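Local coordinates for protein phenolic acid decarboxylase (Sedimentibacter hydroxybenzoicus, PDB 7AE5) that catalyses the reversible non-oxidative decarboxylation of 4-hydroxybenzoate and 3,4-dihydroxybenzoate to phenol and catechol under anaerobic conditions, using prenylated FMN and manganese, at residues A40-G45 with P313-D318; R9-V14 with T65-S70; E18-R23 with H74-G79. All coordinates share one frame; numbering follows the deposited sequence.

Contact 1. Residues A40-G45 with P313-D318; sequences AAANLG and PWTEID
A42, near the C-terminal part of helix 33-43, rests its methyl group on the backbone of W314 and T315, where the chain leads into helix 316-320. The contact exemplifies how a short side chain lets a helix pack directly against a main chain: the CA atoms of A42 and T315 lie just 5.3 Å apart. A42 CB meets W314 O at 3.9 Å and the T315 CA atom at 4.2 Å, while T315 CG2 is 4.4 Å from A42 CB. All three residues are buried, and this single methyl carries the tight part of the interface. W314 O is also reached by a weak hydrogen bond from R39 NH2, one turn earlier on helix 33-43.

Beyond A42 the packing loosens. N43, L44 and G45 are partly exposed; G45, past the helix, has positive phi. There N43 ND2 is hydrogen-bonded to E468 OE2 of a second subunit, which also packs on P313 and W314.

W314 follows a cis peptide bond and sends its indole away from A42, toward M346 and Y347 of strand 340-347. D318 CB lies 3.4 Å above one face of that ring, displaced toward the rim. The D318 carboxylate turns back toward the backbone of T315: T315 N donates to D318 OD2 at 2.8 Å, nearly straight at 171°, meeting the oxygen on its anti side, 26° out of the carboxylate plane.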
ATOM      1  N   ALA C  40      -3.630 -35.177 -25.634  1.00 47.59           N
ATOM      2  CA  ALA C  40      -2.840 -36.186 -24.936  1.00 47.79           C
ATOM      3  C   ALA C  40      -1.352 -35.994 -25.195  1.00 48.39           C
ATOM      4  O   ALA C  40      -0.535 -36.066 -24.270  1.00 48.78           O
ATOM      5  CB  ALA C  40      -3.283 -37.586 -25.361  1.00 47.99           C
ATOM      6  N   ALA C  41      -0.980 -35.753 -26.457  1.00 44.61           N
ATOM      7  CA  ALA C  41       0.423 -35.517 -26.778  1.00 45.39           C
ATOM      8  C   ALA C  41       0.946 -34.276 -26.067  1.00 45.15           C
ATOM      9  O   ALA C  41       2.088 -34.257 -25.595  1.00 45.31           O
ATOM     10  CB  ALA C  41       0.604 -35.388 -28.290  1.00 45.56           C
ATOM     11  N   ALA C  42       0.120 -33.231 -25.976  1.00 45.61           N
ATOM     12  CA  ALA C  42       0.511 -32.048 -25.217  1.00 44.52           C
ATOM     13  C   ALA C  42       0.705 -32.382 -23.744  1.00 45.34           C
ATOM     14  O   ALA C  42       1.592 -31.827 -23.085  1.00 45.00           O
ATOM     15  CB  ALA C  42      -0.537 -30.946 -25.387  1.00 43.40           C
ATOM     16  N   ASN C  43      -0.102 -33.305 -23.216  1.00 55.56           N
ATOM     17  CA  ASN C  43      -0.060 -33.625 -21.794  1.00 55.45           C
ATOM     18  C   ASN C  43       1.183 -34.407 -21.395  1.00 56.22           C
ATOM     19  O   ASN C  43       1.480 -34.494 -20.199  1.00 56.32           O
ATOM     20  CB  ASN C  43      -1.307 -34.415 -21.398  1.00 54.64           C
ATOM     21  CG  ASN C  43      -2.531 -33.537 -21.268  1.00 53.70           C
ATOM     22  OD1 ASN C  43      -2.465 -32.326 -21.476  1.00 53.70           O
ATOM     23  ND2 ASN C  43      -3.659 -34.146 -20.921  1.00 53.08           N
ATOM     24  N   LEU C  44       1.915 -34.975 -22.356  1.00 60.70           N
ATOM     25  CA  LEU C  44       3.112 -35.742 -22.024  1.00 61.48           C
ATOM     26  C   LEU C  44       4.199 -34.892 -21.376  1.00 61.70           C
ATOM     27  O   LEU C  44       5.197 -35.449 -20.906  1.00 62.53           O
ATOM     28  CB  LEU C  44       3.657 -36.430 -23.277  1.00 61.81           C
ATOM     29  CG  LEU C  44       2.666 -37.363 -23.980  1.00 61.50           C
ATOM     30  CD1 LEU C  44       3.319 -38.058 -25.162  1.00 61.85           C
ATOM     31  CD2 LEU C  44       2.102 -38.383 -23.001  1.00 61.40           C
ATOM     32  N   GLY C  45       4.034 -33.570 -21.342  1.00 71.22           N
ATOM     33  CA  GLY C  45       4.930 -32.699 -20.605  1.00 71.23           C
ATOM     34  C   GLY C  45       6.223 -32.377 -21.323  1.00 71.55           C
ATOM     35  O   GLY C  45       6.466 -31.223 -21.691  1.00 70.91           O
ATOM     36  N   PRO C 313      -3.237 -24.076 -21.853  1.00 39.69           N
ATOM     37  CA  PRO C 313      -1.791 -24.136 -22.098  1.00 39.73           C
ATOM     38  C   PRO C 313      -1.082 -25.010 -21.074  1.00 38.63           C
ATOM     39  O   PRO C 313      -1.528 -25.152 -19.934  1.00 37.88           O
ATOM     40  CB  PRO C 313      -1.353 -22.669 -21.982  1.00 39.90           C
ATOM     41  CG  PRO C 313      -2.600 -21.881 -22.223  1.00 40.37           C
ATOM     42  CD  PRO C 313      -3.702 -22.698 -21.630  1.00 39.73           C
ATOM     43  N   TRP C 314       0.040 -25.600 -21.488  1.00 35.17           N
ATOM     44  CA  TRP C 314       0.611 -25.407 -22.821  1.00 36.15           C
ATOM     45  C   TRP C 314       0.098 -26.434 -23.826  1.00 36.70           C
ATOM     46  O   TRP C 314      -0.108 -27.603 -23.492  1.00 36.10           O
ATOM     47  CB  TRP C 314       2.141 -25.475 -22.765  1.00 35.75           C
ATOM     48  CG  TRP C 314       2.813 -24.155 -22.520  1.00 35.84           C
ATOM     49  CD1 TRP C 314       2.414 -23.179 -21.651  1.00 35.44           C
ATOM     50  CD2 TRP C 314       4.002 -23.667 -23.152  1.00 36.36           C
ATOM     51  NE1 TRP C 314       3.283 -22.114 -21.706  1.00 35.66           N
ATOM     52  CE2 TRP C 314       4.265 -22.389 -22.621  1.00 36.32           C
ATOM     53  CE3 TRP C 314       4.866 -24.185 -24.123  1.00 36.83           C
ATOM     54  CZ2 TRP C 314       5.359 -21.624 -23.023  1.00 36.86           C
ATOM     55  CZ3 TRP C 314       5.952 -23.424 -24.521  1.00 37.33           C
ATOM     56  CH2 TRP C 314       6.189 -22.159 -23.969  1.00 37.40           C
ATOM     57  N   THR C 315      -0.113 -25.982 -25.057  1.00 38.04           N
ATOM     58  CA  THR C 315      -0.389 -26.874 -26.177  1.00 38.50           C
ATOM     59  C   THR C 315       0.583 -26.485 -27.289  1.00 39.42           C
ATOM     60  O   THR C 315       1.565 -25.765 -27.070  1.00 39.54           O
ATOM     61  CB  THR C 315      -1.859 -26.814 -26.624  1.00 39.04           C
ATOM     62  OG1 THR C 315      -2.176 -25.503 -27.100  1.00 40.21           O
ATOM     63  CG2 THR C 315      -2.795 -27.172 -25.477  1.00 38.13           C
ATOM     64  N   GLU C 316       0.318 -26.961 -28.509  1.00 45.42           N
ATOM     65  CA  GLU C 316       1.211 -26.660 -29.624  1.00 45.87           C
ATOM     66  C   GLU C 316       1.263 -25.162 -29.906  1.00 44.20           C
ATOM     67  O   GLU C 316       2.322 -24.627 -30.255  1.00 43.61           O
ATOM     68  CB  GLU C 316       0.772 -27.423 -30.873  1.00 48.87           C
ATOM     69  CG  GLU C 316       1.749 -27.312 -32.017  1.00 50.09           C
ATOM     70  CD  GLU C 316       1.238 -27.952 -33.287  1.00 53.27           C
ATOM     71  OE1 GLU C 316       0.166 -28.594 -33.250  1.00 54.63           O
ATOM     72  OE2 GLU C 316       1.911 -27.812 -34.329  1.00 54.63           O
ATOM     73  N   ILE C 317       0.132 -24.468 -29.744  1.00 42.28           N
ATOM     74  CA  ILE C 317       0.059 -23.049 -30.091  1.00 41.78           C
ATOM     75  C   ILE C 317       1.073 -22.233 -29.300  1.00 40.82           C
ATOM     76  O   ILE C 317       1.632 -21.257 -29.817  1.00 40.09           O
ATOM     77  CB  ILE C 317      -1.377 -22.522 -29.880  1.00 42.65           C
ATOM     78  CG1 ILE C 317      -1.487 -21.063 -30.327  1.00 42.23           C
ATOM     79  CG2 ILE C 317      -1.801 -22.663 -28.424  1.00 43.19           C
ATOM     80  CD1 ILE C 317      -1.329 -20.865 -31.821  1.00 42.00           C
ATOM     81  N   ASP C 318       1.341 -22.618 -28.051  1.00 37.74           N
ATOM     82  CA  ASP C 318       2.296 -21.870 -27.239  1.00 36.88           C
ATOM     83  C   ASP C 318       3.698 -21.928 -27.830  1.00 35.89           C
ATOM     84  O   ASP C 318       4.455 -20.958 -27.726  1.00 35.12           O
ATOM     85  CB  ASP C 318       2.291 -22.404 -25.808  1.00 37.24           C
ATOM     86  CG  ASP C 318       0.932 -22.275 -25.148  1.00 38.39           C
ATOM     87  OD1 ASP C 318       0.669 -21.222 -24.529  1.00 38.39           O
ATOM     88  OD2 ASP C 318       0.121 -23.218 -25.263  1.00 39.38           O
TER

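Contact 2. Residues R9-V14 with T65-S70; sequences REFLEV and TNVHGS
Helix 8-17 packs through F11 and L12 on V67, in the loop that joins strand 62-65 to helix 71-77. The phenyl group of F11 presents its edge: V67 CG1 lies in the plane of the ring, 3.6 Å from F11 CE2 and 3.9 Å from F11 CD2. F11 CG is anti to the backbone N (chi1 -176°), beside the carbonyl carbon, which brings the ring edge to V67, and the two side chains overlap while pointing in opposite senses. The other valine branch faces the leucine, with V67 CG2 4.4 Å from L12 CD2, a looser touch. V67 CG1 therefore meets F11 and V67 CG2 meets L12, residues next to each other on the helix. Around this pair, F11 also packs on P211 of helix 211-217, and L12 on F52 of strand 50-53.

The loop has its own internal order. G69 is the centre of an inverse gamma turn, whose weak bond runs from S70 N to H68 O at 2.9 Å, and S70 then takes the N-cap position of helix 71-77. S70 OG caps N73 N and is also hydrogen-bonded to Q48 O. V67 O, which lies 4.0 Å from F11 CE2, is in turn hydrogen-bonded to N73 ND2.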
ATOM      1  N   ARG C   9       6.871 -33.053 -45.185  1.00 60.31           N
ATOM      2  CA  ARG C   9       7.190 -34.478 -45.187  1.00 61.82           C
ATOM      3  C   ARG C   9       8.644 -34.725 -44.808  1.00 63.26           C
ATOM      4  O   ARG C   9       8.950 -35.688 -44.095  1.00 63.72           O
ATOM      5  CB  ARG C   9       6.884 -35.080 -46.557  1.00 64.03           C
ATOM      6  CG  ARG C   9       5.460 -34.844 -47.005  1.00 63.18           C
ATOM      7  CD  ARG C   9       5.144 -35.578 -48.289  1.00 65.72           C
ATOM      8  NE  ARG C   9       3.753 -35.390 -48.680  1.00 65.28           N
ATOM      9  CZ  ARG C   9       3.107 -36.163 -49.543  1.00 67.25           C
ATOM     10  NH1 ARG C   9       3.700 -37.189 -50.129  1.00 69.75           N
ATOM     11  NH2 ARG C   9       1.834 -35.897 -49.824  1.00 67.02           N
ATOM     12  N   GLU C  10       9.555 -33.876 -45.288  1.00 74.68           N
ATOM     13  CA  GLU C  10      10.946 -33.980 -44.861  1.00 76.34           C
ATOM     14  C   GLU C  10      11.069 -33.780 -43.357  1.00 74.65           C
ATOM     15  O   GLU C  10      11.812 -34.505 -42.685  1.00 75.82           O
ATOM     16  CB  GLU C  10      11.806 -32.961 -45.609  1.00 78.01           C
ATOM     17  CG  GLU C  10      12.191 -33.383 -47.019  1.00 80.85           C
ATOM     18  CD  GLU C  10      12.822 -32.254 -47.812  1.00 82.46           C
ATOM     19  OE1 GLU C  10      13.300 -31.283 -47.188  1.00 82.02           O
ATOM     20  OE2 GLU C  10      12.841 -32.338 -49.059  1.00 84.49           O
ATOM     21  N   PHE C  11      10.334 -32.810 -42.809  1.00 61.58           N
ATOM     22  CA  PHE C  11      10.371 -32.574 -41.370  1.00 59.86           C
ATOM     23  C   PHE C  11       9.739 -33.728 -40.603  1.00 59.00           C
ATOM     24  O   PHE C  11      10.224 -34.105 -39.530  1.00 59.09           O
ATOM     25  CB  PHE C  11       9.668 -31.259 -41.037  1.00 57.58           C
ATOM     26  CG  PHE C  11       9.729 -30.891 -39.584  1.00 55.98           C
ATOM     27  CD1 PHE C  11      10.949 -30.718 -38.951  1.00 57.31           C
ATOM     28  CD2 PHE C  11       8.569 -30.716 -38.850  1.00 53.46           C
ATOM     29  CE1 PHE C  11      11.010 -30.380 -37.613  1.00 56.11           C
ATOM     30  CE2 PHE C  11       8.623 -30.375 -37.513  1.00 52.17           C
ATOM     31  CZ  PHE C  11       9.845 -30.207 -36.893  1.00 53.48           C
ATOM     32  N   LEU C  12       8.659 -34.300 -41.139  1.00 58.51           N
ATOM     33  CA  LEU C  12       7.981 -35.395 -40.452  1.00 58.04           C
ATOM     34  C   LEU C  12       8.891 -36.611 -40.324  1.00 60.59           C
ATOM     35  O   LEU C  12       8.936 -37.253 -39.267  1.00 60.57           O
ATOM     36  CB  LEU C  12       6.697 -35.760 -41.196  1.00 57.69           C
ATOM     37  CG  LEU C  12       5.478 -34.863 -40.967  1.00 55.21           C
ATOM     38  CD1 LEU C  12       4.239 -35.458 -41.622  1.00 55.53           C
ATOM     39  CD2 LEU C  12       5.244 -34.618 -39.484  1.00 53.19           C
ATOM     40  N   GLU C  13       9.627 -36.940 -41.387  1.00 63.59           N
ATOM     41  CA  GLU C  13      10.509 -38.102 -41.338  1.00 66.48           C
ATOM     42  C   GLU C  13      11.686 -37.863 -40.401  1.00 67.26           C
ATOM     43  O   GLU C  13      12.139 -38.788 -39.718  1.00 68.89           O
ATOM     44  CB  GLU C  13      11.000 -38.450 -42.744  1.00 69.19           C
ATOM     45  N   VAL C  14      12.198 -36.632 -40.360  1.00 66.02           N
ATOM     46  CA  VAL C  14      13.222 -36.290 -39.377  1.00 66.75           C
ATOM     47  C   VAL C  14      12.674 -36.462 -37.967  1.00 64.85           C
ATOM     48  O   VAL C  14      13.354 -36.996 -37.081  1.00 66.35           O
ATOM     49  CB  VAL C  14      13.739 -34.860 -39.619  1.00 66.39           C
ATOM     50  CG1 VAL C  14      14.514 -34.357 -38.411  1.00 66.61           C
ATOM     51  CG2 VAL C  14      14.604 -34.819 -40.867  1.00 69.25           C
ATOM     52  N   THR C  65      -0.731 -33.915 -36.200  1.00 48.51           N
ATOM     53  CA  THR C  65      -0.975 -32.878 -35.207  1.00 46.83           C
ATOM     54  C   THR C  65       0.174 -32.847 -34.208  1.00 46.45           C
ATOM     55  O   THR C  65       0.974 -33.781 -34.122  1.00 47.59           O
ATOM     56  CB  THR C  65      -2.313 -33.096 -34.482  1.00 46.60           C
ATOM     57  OG1 THR C  65      -2.667 -31.912 -33.757  1.00 45.04           O
ATOM     58  CG2 THR C  65      -2.217 -34.269 -33.518  1.00 47.47           C
ATOM     59  N   ASN C  66       0.238 -31.748 -33.450  1.00 46.26           N
ATOM     60  CA  ASN C  66       1.300 -31.511 -32.467  1.00 45.70           C
ATOM     61  C   ASN C  66       2.676 -31.525 -33.129  1.00 46.42           C
ATOM     62  O   ASN C  66       3.658 -32.003 -32.555  1.00 46.94           O
ATOM     63  CB  ASN C  66       1.235 -32.518 -31.317  1.00 46.23           C
ATOM     64  CG  ASN C  66       1.806 -31.963 -30.023  1.00 45.18           C
ATOM     65  OD1 ASN C  66       1.510 -30.832 -29.639  1.00 43.71           O
ATOM     66  ND2 ASN C  66       2.632 -32.756 -29.349  1.00 46.04           N
ATOM     67  N   VAL C  67       2.749 -30.989 -34.349  1.00 43.19           N
ATOM     68  CA  VAL C  67       4.006 -30.979 -35.090  1.00 44.13           C
ATOM     69  C   VAL C  67       5.029 -30.083 -34.399  1.00 43.30           C
ATOM     70  O   VAL C  67       6.204 -30.448 -34.269  1.00 44.16           O
ATOM     71  CB  VAL C  67       3.757 -30.547 -36.546  1.00 44.62           C
ATOM     72  CG1 VAL C  67       5.073 -30.324 -37.274  1.00 45.61           C
ATOM     73  CG2 VAL C  67       2.906 -31.580 -37.270  1.00 45.72           C
ATOM     74  N   HIS C  68       4.603 -28.908 -33.943  1.00 47.24           N
ATOM     75  CA  HIS C  68       5.469 -27.967 -33.243  1.00 47.90           C
ATOM     76  C   HIS C  68       5.428 -28.133 -31.727  1.00 47.27           C
ATOM     77  O   HIS C  68       6.037 -27.330 -31.016  1.00 47.82           O
ATOM     78  CB  HIS C  68       5.081 -26.525 -33.589  1.00 48.67           C
ATOM     79  CG  HIS C  68       5.498 -26.085 -34.958  1.00 49.53           C
ATOM     80  ND1 HIS C  68       4.805 -26.438 -36.096  1.00 49.23           N
ATOM     81  CD2 HIS C  68       6.521 -25.300 -35.370  1.00 50.59           C
ATOM     82  CE1 HIS C  68       5.391 -25.900 -37.151  1.00 49.98           C
ATOM     83  NE2 HIS C  68       6.435 -25.204 -36.737  1.00 50.71           N
ATOM     84  N   GLY C  69       4.739 -29.151 -31.216  1.00 40.94           N
ATOM     85  CA  GLY C  69       4.358 -29.162 -29.814  1.00 40.23           C
ATOM     86  C   GLY C  69       5.349 -29.683 -28.791  1.00 40.14           C
ATOM     87  O   GLY C  69       4.960 -30.432 -27.890  1.00 39.45           O
ATOM     88  N   SER C  70       6.613 -29.282 -28.894  1.00 41.55           N
ATOM     89  CA  SER C  70       7.623 -29.626 -27.899  1.00 41.50           C
ATOM     90  C   SER C  70       8.913 -28.915 -28.266  1.00 42.81           C
ATOM     91  O   SER C  70       9.140 -28.567 -29.427  1.00 43.58           O
ATOM     92  CB  SER C  70       7.865 -31.138 -27.810  1.00 41.89           C
ATOM     93  OG  SER C  70       8.535 -31.632 -28.960  1.00 43.34           O
TER

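Contact 3. Residues E18-R23 with H74-G79; sequences EGQLIR and HALMLG
Q20 NE2 is held by two oxygens, N73 OD1 and N47 O, which probably hold the amide of this buried glutamine in one rotation. The aliphatic stem below it does the packing across the contact: Q20 CG lies 4.3 Å from L76 CD1. On L76, a second stem arrives from E18, whose CG is 3.9 Å from L76 CD2 and 4.0 Å from L76 CD1. The E18 chain is bent at chi2 (-75°), and the two side chains cross obliquely, with E18 CB also 4.0 Å from L76 CD1.

Both segments include a helix terminus. Helix 8-17 closes in a Schellman motif at G19, before the chain enters strand 21-24, an edge strand, within this chain, of a mixed sheet. Helix 71-77 ends in another Schellman motif with G79 as its C-prime residue, where G79 N donates to L76 O at 2.9 Å. The same carbonyl oxygen is hydrogen-bonded to Y5 OH; L76 CD1 and CD2 meanwhile pack on the CH2 groups of E18 and Q20. L15 of helix 8-17 also packs on both Q20 and L76.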
ATOM      1  N   GLU C  18      14.081 -39.212 -35.125  1.00 79.14           N
ATOM      2  CA  GLU C  18      14.545 -38.808 -33.804  1.00 79.10           C
ATOM      3  C   GLU C  18      13.628 -39.280 -32.684  1.00 77.57           C
ATOM      4  O   GLU C  18      13.882 -38.954 -31.520  1.00 77.41           O
ATOM      5  CB  GLU C  18      14.690 -37.285 -33.743  1.00 77.25           C
ATOM      6  CG  GLU C  18      15.666 -36.714 -34.760  1.00 79.51           C
ATOM      7  CD  GLU C  18      17.114 -36.958 -34.388  1.00 82.89           C
ATOM      8  OE1 GLU C  18      17.968 -36.974 -35.301  1.00 85.49           O
ATOM      9  OE2 GLU C  18      17.401 -37.133 -33.186  1.00 83.49           O
ATOM     10  N   GLY C  19      12.577 -40.033 -33.001  1.00 67.96           N
ATOM     11  CA  GLY C  19      11.656 -40.500 -31.984  1.00 66.83           C
ATOM     12  C   GLY C  19      10.622 -39.490 -31.549  1.00 62.95           C
ATOM     13  O   GLY C  19      10.108 -39.588 -30.431  1.00 62.08           O
ATOM     14  N   GLN C  20      10.295 -38.519 -32.402  1.00 60.87           N
ATOM     15  CA  GLN C  20       9.356 -37.458 -32.063  1.00 58.88           C
ATOM     16  C   GLN C  20       8.086 -37.521 -32.906  1.00 58.08           C
ATOM     17  O   GLN C  20       7.441 -36.496 -33.142  1.00 57.76           O
ATOM     18  CB  GLN C  20      10.027 -36.092 -32.210  1.00 59.72           C
ATOM     19  CG  GLN C  20      11.044 -35.793 -31.127  1.00 60.14           C
ATOM     20  CD  GLN C  20      10.469 -35.954 -29.735  1.00 58.74           C
ATOM     21  OE1 GLN C  20      10.968 -36.743 -28.932  1.00 59.15           O
ATOM     22  NE2 GLN C  20       9.410 -35.210 -29.442  1.00 57.25           N
ATOM     23  N   LEU C  21       7.709 -38.715 -33.359  1.00 65.20           N
ATOM     24  CA  LEU C  21       6.494 -38.875 -34.148  1.00 63.99           C
ATOM     25  C   LEU C  21       5.913 -40.257 -33.892  1.00 65.01           C
ATOM     26  O   LEU C  21       6.639 -41.256 -33.917  1.00 67.71           O
ATOM     27  CB  LEU C  21       6.774 -38.667 -35.643  1.00 64.40           C
ATOM     28  CG  LEU C  21       5.584 -38.434 -36.581  1.00 63.02           C
ATOM     29  CD1 LEU C  21       6.051 -37.726 -37.835  1.00 63.33           C
ATOM     30  CD2 LEU C  21       4.888 -39.738 -36.956  1.00 64.64           C
ATOM     31  N   ILE C  22       4.604 -40.303 -33.653  1.00 71.49           N
ATOM     32  CA  ILE C  22       3.880 -41.541 -33.392  1.00 73.08           C
ATOM     33  C   ILE C  22       2.924 -41.799 -34.548  1.00 73.35           C
ATOM     34  O   ILE C  22       2.278 -40.873 -35.052  1.00 71.36           O
ATOM     35  CB  ILE C  22       3.120 -41.474 -32.053  1.00 71.90           C
ATOM     36  CG1 ILE C  22       4.095 -41.236 -30.899  1.00 71.95           C
ATOM     37  CG2 ILE C  22       2.313 -42.743 -31.821  1.00 73.92           C
ATOM     38  CD1 ILE C  22       5.048 -42.382 -30.663  1.00 75.21           C
ATOM     39  N   ARG C  23       2.843 -43.058 -34.970  1.00 76.30           N
ATOM     40  CA  ARG C  23       1.916 -43.495 -36.006  1.00 77.33           C
ATOM     41  C   ARG C  23       0.799 -44.292 -35.348  1.00 78.31           C
ATOM     42  O   ARG C  23       1.054 -45.329 -34.726  1.00 80.68           O
ATOM     43  CB  ARG C  23       2.629 -44.341 -37.060  1.00 80.39           C
ATOM     44  CG  ARG C  23       3.548 -43.554 -37.978  1.00 79.79           C
ATOM     45  CD  ARG C  23       3.346 -43.941 -39.434  1.00 81.68           C
ATOM     46  NE  ARG C  23       3.773 -42.886 -40.346  1.00 80.45           N
ATOM     47  CZ  ARG C  23       4.989 -42.788 -40.868  1.00 81.66           C
ATOM     48  NH1 ARG C  23       5.928 -43.681 -40.604  1.00 84.18           N
ATOM     49  NH2 ARG C  23       5.267 -41.771 -41.679  1.00 80.64           N
ATOM     50  N   HIS C  74      10.708 -28.264 -31.752  1.00 44.28           N
ATOM     51  CA  HIS C  74      11.148 -26.903 -32.044  1.00 45.58           C
ATOM     52  C   HIS C  74      12.634 -26.866 -32.373  1.00 46.48           C
ATOM     53  O   HIS C  74      13.053 -26.168 -33.305  1.00 47.55           O
ATOM     54  CB  HIS C  74      10.837 -25.998 -30.851  1.00 45.85           C
ATOM     55  CG  HIS C  74      10.888 -24.534 -31.162  1.00 47.31           C
ATOM     56  ND1 HIS C  74      12.071 -23.837 -31.275  1.00 48.47           N
ATOM     57  CD2 HIS C  74       9.899 -23.632 -31.366  1.00 47.37           C
ATOM     58  CE1 HIS C  74      11.810 -22.569 -31.543  1.00 48.62           C
ATOM     59  NE2 HIS C  74      10.498 -22.419 -31.604  1.00 47.69           N
ATOM     60  N   ALA C  75      13.446 -27.611 -31.618  1.00 49.94           N
ATOM     61  CA  ALA C  75      14.876 -27.672 -31.899  1.00 50.62           C
ATOM     62  C   ALA C  75      15.134 -28.248 -33.285  1.00 51.32           C
ATOM     63  O   ALA C  75      15.913 -27.691 -34.067  1.00 52.37           O
ATOM     64  CB  ALA C  75      15.584 -28.505 -30.829  1.00 50.37           C
ATOM     65  N   LEU C  76      14.480 -29.366 -33.607  1.00 45.94           N
ATOM     66  CA  LEU C  76      14.646 -29.964 -34.927  1.00 47.85           C
ATOM     67  C   LEU C  76      14.136 -29.045 -36.026  1.00 47.34           C
ATOM     68  O   LEU C  76      14.649 -29.080 -37.150  1.00 49.08           O
ATOM     69  CB  LEU C  76      13.927 -31.312 -34.986  1.00 48.49           C
ATOM     70  CG  LEU C  76      14.424 -32.381 -34.015  1.00 49.52           C
ATOM     71  CD1 LEU C  76      13.442 -33.537 -33.949  1.00 49.77           C
ATOM     72  CD2 LEU C  76      15.806 -32.872 -34.418  1.00 52.12           C
ATOM     73  N   MET C  77      13.128 -28.222 -35.724  1.00 49.73           N
ATOM     74  CA  MET C  77      12.625 -27.275 -36.714  1.00 49.54           C
ATOM     75  C   MET C  77      13.740 -26.363 -37.206  1.00 50.69           C
ATOM     76  O   MET C  77      13.853 -26.101 -38.408  1.00 51.53           O
ATOM     77  CB  MET C  77      11.477 -26.455 -36.122  1.00 49.34           C
ATOM     78  CG  MET C  77      11.123 -25.209 -36.918  1.00 49.86           C
ATOM     79  SD  MET C  77       9.826 -24.214 -36.155  1.00 49.44           S
ATOM     80  CE  MET C  77      10.791 -23.179 -35.055  1.00 50.49           C
ATOM     81  N   LEU C  78      14.592 -25.900 -36.297  1.00 56.35           N
ATOM     82  CA  LEU C  78      15.709 -25.038 -36.649  1.00 57.56           C
ATOM     83  C   LEU C  78      16.956 -25.812 -37.044  1.00 58.57           C
ATOM     84  O   LEU C  78      18.024 -25.207 -37.185  1.00 59.77           O
ATOM     85  CB  LEU C  78      16.034 -24.098 -35.491  1.00 58.52           C
ATOM     86  CG  LEU C  78      14.848 -23.213 -35.133  1.00 58.49           C
ATOM     87  CD1 LEU C  78      14.649 -23.093 -33.625  1.00 58.77           C
ATOM     88  CD2 LEU C  78      15.053 -21.879 -35.794  1.00 58.83           C
ATOM     89  N   GLY C  79      16.846 -27.124 -37.229  1.00 52.86           N
ATOM     90  CA  GLY C  79      17.987 -27.917 -37.637  1.00 55.56           C
ATOM     91  C   GLY C  79      19.004 -28.171 -36.550  1.00 56.09           C
ATOM     92  O   GLY C  79      20.180 -28.391 -36.852  1.00 58.43           O
TER

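In the fold
Contacts 2 and 3 form one continuous region, their centres only about 5 Å apart: helix 8-17 runs on into strand 21-24, and the loop 65-70 into helix 71-77. Between them F11 CE1 approaches M77 N at 3.6 Å and H68 CD2 approaches M77 SD at 3.6 Å. Contact 1 stands about 14 Å from contact 2, centre to centre, yet touches it through E316, whose OE2 probably accepts a hydrogen bond from H68 N at 2.9 Å. Contacts 1 and 3 do not touch. Contact 1 is the one near the predicted active site: the T315 side chain is about 10 Å from that of E278, the predicted proton donor, whereas the other two lie away from the predicted sites.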